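Local structure of glycine betaine, L-proline ABC transporter, glycine/betaine/L-proline-binding protein (ProX) (Borrelia burgdorferi, 3TMG) at residues 70-75 / 182-187. The protein binds trimethyl glycine (glycine betaine) and probably serves as the substrate-binding protein of an ABC importer for such compatible solutes. Numbering follows the deposited sequence.
Sequences SSWVPT and WKPHWA. With BET (trimethyl glycine), chain E.
Trp72 and Trp182 meet at the outer end of one indole: CH2 of Trp72 lies 3.7 Å from CD1 of Trp182. The six-membered ring of Trp72 and the five-membered ring of Trp182 stand with planes at 83°, an oblique pair, and methyl C2 of trimethyl glycine lies over a face of both rings. Traced outward from strand 67-73, the Trp72 side chain changes partners atom by atom. Its CB and CG each sit 3.3 Å from OXT of the ligand. There the path divides: CD2 and CE3 stay closest to OXT, whereas CD1, NE1 and CE2 turn to the methylene CA, which rides 3.6 Å above the indole plane. Glu28 takes the NE1 hydrogen through OE2. Farther out, CZ2 and CZ3 pass under the methyls C1 and C2. At the tip, CH2 still touches methyl C2 and also meets Lys183 O at 3.5 Å and, more loosely, CD of Pro184, whose preceding peptide bond is cis.

Trp182 supplies the second wall: C2 of the ligand lies 3.5 Å above its plane. A chi1 of 55°, with CG between the backbone N and the carbonyl carbon, brings this ring against the methyls, NE1 and CE2 each 3.6 Å from C1 of the ligand. Two indole faces thus bound the trimethylammonium group, a geometry consistent with cation-pi attraction, while Thr136 N donates a hydrogen bond to the ligand. With Trp25 also in the pocket, this is the tryptophan-lined quaternary-ammonium site characteristic of glycine betaine-binding proteins of the periplasmic-binding-protein fold.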
loop_
_atom_site.group_PDB
_atom_site.type_symbol
_atom_site.label_atom_id
_atom_site.label_comp_id
_atom_site.label_asym_id
_atom_site.label_seq_id
_atom_site.Cartn_x
_atom_site.Cartn_y
_atom_site.Cartn_z
ATOM N N SER A 70 1.556 -5.547 -4.362
ATOM C CA SER A 70 0.747 -4.755 -3.413
ATOM C C SER A 70 0.173 -5.534 -2.221
ATOM O O SER A 70 -0.724 -5.025 -1.566
ATOM C CB SER A 70 -0.432 -4.092 -4.138
ATOM O OG SER A 70 0.043 -3.151 -5.098
ATOM N N SER A 71 0.693 -6.727 -1.915
ATOM C CA SER A 71 0.082 -7.541 -0.844
ATOM C C SER A 71 0.582 -7.174 0.552
ATOM O O SER A 71 1.784 -7.304 0.832
ATOM C CB SER A 71 0.302 -9.042 -1.123
ATOM O OG SER A 71 -0.169 -9.884 -0.072
ATOM N N TRP A 72 -0.326 -6.723 1.419
ATOM C CA TRP A 72 0.076 -6.279 2.788
ATOM C C TRP A 72 -0.210 -7.387 3.734
ATOM O O TRP A 72 -1.378 -7.662 4.058
ATOM C CB TRP A 72 -0.666 -5.013 3.210
ATOM C CG TRP A 72 0.006 -3.769 2.692
ATOM C CD1 TRP A 72 0.268 -3.414 1.360
ATOM C CD2 TRP A 72 0.428 -2.625 3.492
ATOM N NE1 TRP A 72 0.900 -2.177 1.312
ATOM C CE2 TRP A 72 1.022 -1.667 2.573
ATOM C CE3 TRP A 72 0.391 -2.326 4.873
ATOM C CZ2 TRP A 72 1.523 -0.449 3.014
ATOM C CZ3 TRP A 72 0.915 -1.107 5.300
ATOM C CH2 TRP A 72 1.465 -0.191 4.381
ATOM N N VAL A 73 0.850 -8.048 4.211
ATOM C CA VAL A 73 0.665 -9.298 4.981
ATOM C C VAL A 73 1.619 -9.403 6.153
ATOM O O VAL A 73 2.702 -8.791 6.095
ATOM C CB VAL A 73 0.907 -10.562 4.117
ATOM C CG1 VAL A 73 -0.331 -10.833 3.273
ATOM C CG2 VAL A 73 2.161 -10.387 3.255
ATOM N N PRO A 74 1.232 -10.198 7.197
ATOM C CA PRO A 74 0.000 -11.042 7.193
ATOM C C PRO A 74 -1.320 -10.340 7.595
ATOM O O PRO A 74 -2.401 -10.858 7.288
ATOM C CB PRO A 74 0.327 -12.107 8.266
ATOM C CG PRO A 74 1.112 -11.308 9.280
ATOM C CD PRO A 74 2.040 -10.480 8.403
ATOM N N THR A 75 -1.248 -9.167 8.237
ATOM C CA THR A 75 -2.436 -8.680 8.942
ATOM C C THR A 75 -3.464 -7.955 8.067
ATOM O O THR A 75 -4.661 -8.337 8.074
ATOM C CB THR A 75 -2.107 -7.808 10.172
ATOM O OG1 THR A 75 -1.307 -8.583 11.066
ATOM C CG2 THR A 75 -3.447 -7.370 10.901
ATOM N N TRP A 182 -0.775 4.645 7.847
ATOM C CA TRP A 182 0.176 3.568 7.763
ATOM C C TRP A 182 1.481 4.179 7.416
ATOM O O TRP A 182 1.539 5.363 6.976
ATOM C CB TRP A 182 -0.253 2.517 6.703
ATOM C CG TRP A 182 -0.490 3.126 5.328
ATOM C CD1 TRP A 182 0.432 3.357 4.296
ATOM C CD2 TRP A 182 -1.752 3.665 4.855
ATOM N NE1 TRP A 182 -0.189 3.950 3.208
ATOM C CE2 TRP A 182 -1.503 4.187 3.502
ATOM C CE3 TRP A 182 -3.045 3.739 5.402
ATOM C CZ2 TRP A 182 -2.517 4.753 2.738
ATOM C CZ3 TRP A 182 -4.060 4.329 4.634
ATOM C CH2 TRP A 182 -3.807 4.817 3.327
ATOM N N LYS A 183 2.541 3.397 7.646
ATOM C CA LYS A 183 3.853 3.709 7.106
ATOM C C LYS A 183 4.214 2.576 6.162
ATOM O O LYS A 183 3.872 1.406 6.412
ATOM C CB LYS A 183 4.935 3.874 8.215
ATOM C CG LYS A 183 4.680 5.028 9.159
ATOM C CD LYS A 183 5.794 5.153 10.217
ATOM C CE LYS A 183 5.771 6.529 10.904
ATOM N NZ LYS A 183 6.631 6.507 12.141
ATOM N N PRO A 184 4.931 2.897 5.070
ATOM C CA PRO A 184 5.556 4.171 4.737
ATOM C C PRO A 184 4.549 5.178 4.190
ATOM O O PRO A 184 3.736 4.827 3.335
ATOM C CB PRO A 184 6.573 3.797 3.626
ATOM C CG PRO A 184 5.949 2.581 2.970
ATOM C CD PRO A 184 5.234 1.836 4.102
ATOM N N HIS A 185 4.604 6.418 4.672
ATOM C CA HIS A 185 3.751 7.465 4.109
ATOM C C HIS A 185 4.389 8.796 4.412
ATOM O O HIS A 185 4.897 9.005 5.542
ATOM C CB HIS A 185 2.309 7.392 4.661
ATOM C CG HIS A 185 1.282 8.056 3.760
ATOM N ND1 HIS A 185 1.211 9.388 3.621
ATOM C CD2 HIS A 185 0.334 7.526 2.889
ATOM C CE1 HIS A 185 0.208 9.721 2.760
ATOM N NE2 HIS A 185 -0.336 8.591 2.311
ATOM N N TRP A 186 4.397 9.694 3.435
ATOM C CA TRP A 186 4.934 11.076 3.674
ATOM C C TRP A 186 4.092 11.894 4.657
ATOM O O TRP A 186 4.559 12.920 5.186
ATOM C CB TRP A 186 5.113 11.826 2.329
ATOM C CG TRP A 186 3.842 11.782 1.524
ATOM C CD1 TRP A 186 3.515 10.918 0.470
ATOM C CD2 TRP A 186 2.622 12.556 1.770
ATOM N NE1 TRP A 186 2.209 11.106 0.062
ATOM C CE2 TRP A 186 1.635 12.105 0.781
ATOM C CE3 TRP A 186 2.269 13.568 2.664
ATOM C CZ2 TRP A 186 0.387 12.663 0.696
ATOM C CZ3 TRP A 186 0.984 14.091 2.590
ATOM C CH2 TRP A 186 0.063 13.648 1.618
ATOM N N ALA A 187 2.865 11.447 4.969
ATOM C CA ALA A 187 2.027 12.192 5.940
ATOM C C ALA A 187 2.728 12.358 7.299
ATOM O O ALA A 187 2.539 13.378 7.966
ATOM C CB ALA A 187 0.668 11.515 6.139
HETATM N N BET E . -2.630 0.253 2.477
HETATM C CA BET E . -2.661 -1.133 1.981
HETATM C C BET E . -3.556 -1.950 2.925
HETATM O O BET E . -4.815 -1.917 2.933
HETATM O OXT BET E . -2.951 -2.631 3.727
HETATM C C1 BET E . -1.677 1.079 1.716
HETATM C C2 BET E . -2.212 0.287 3.873
HETATM C C3 BET E . -3.982 0.839 2.377
#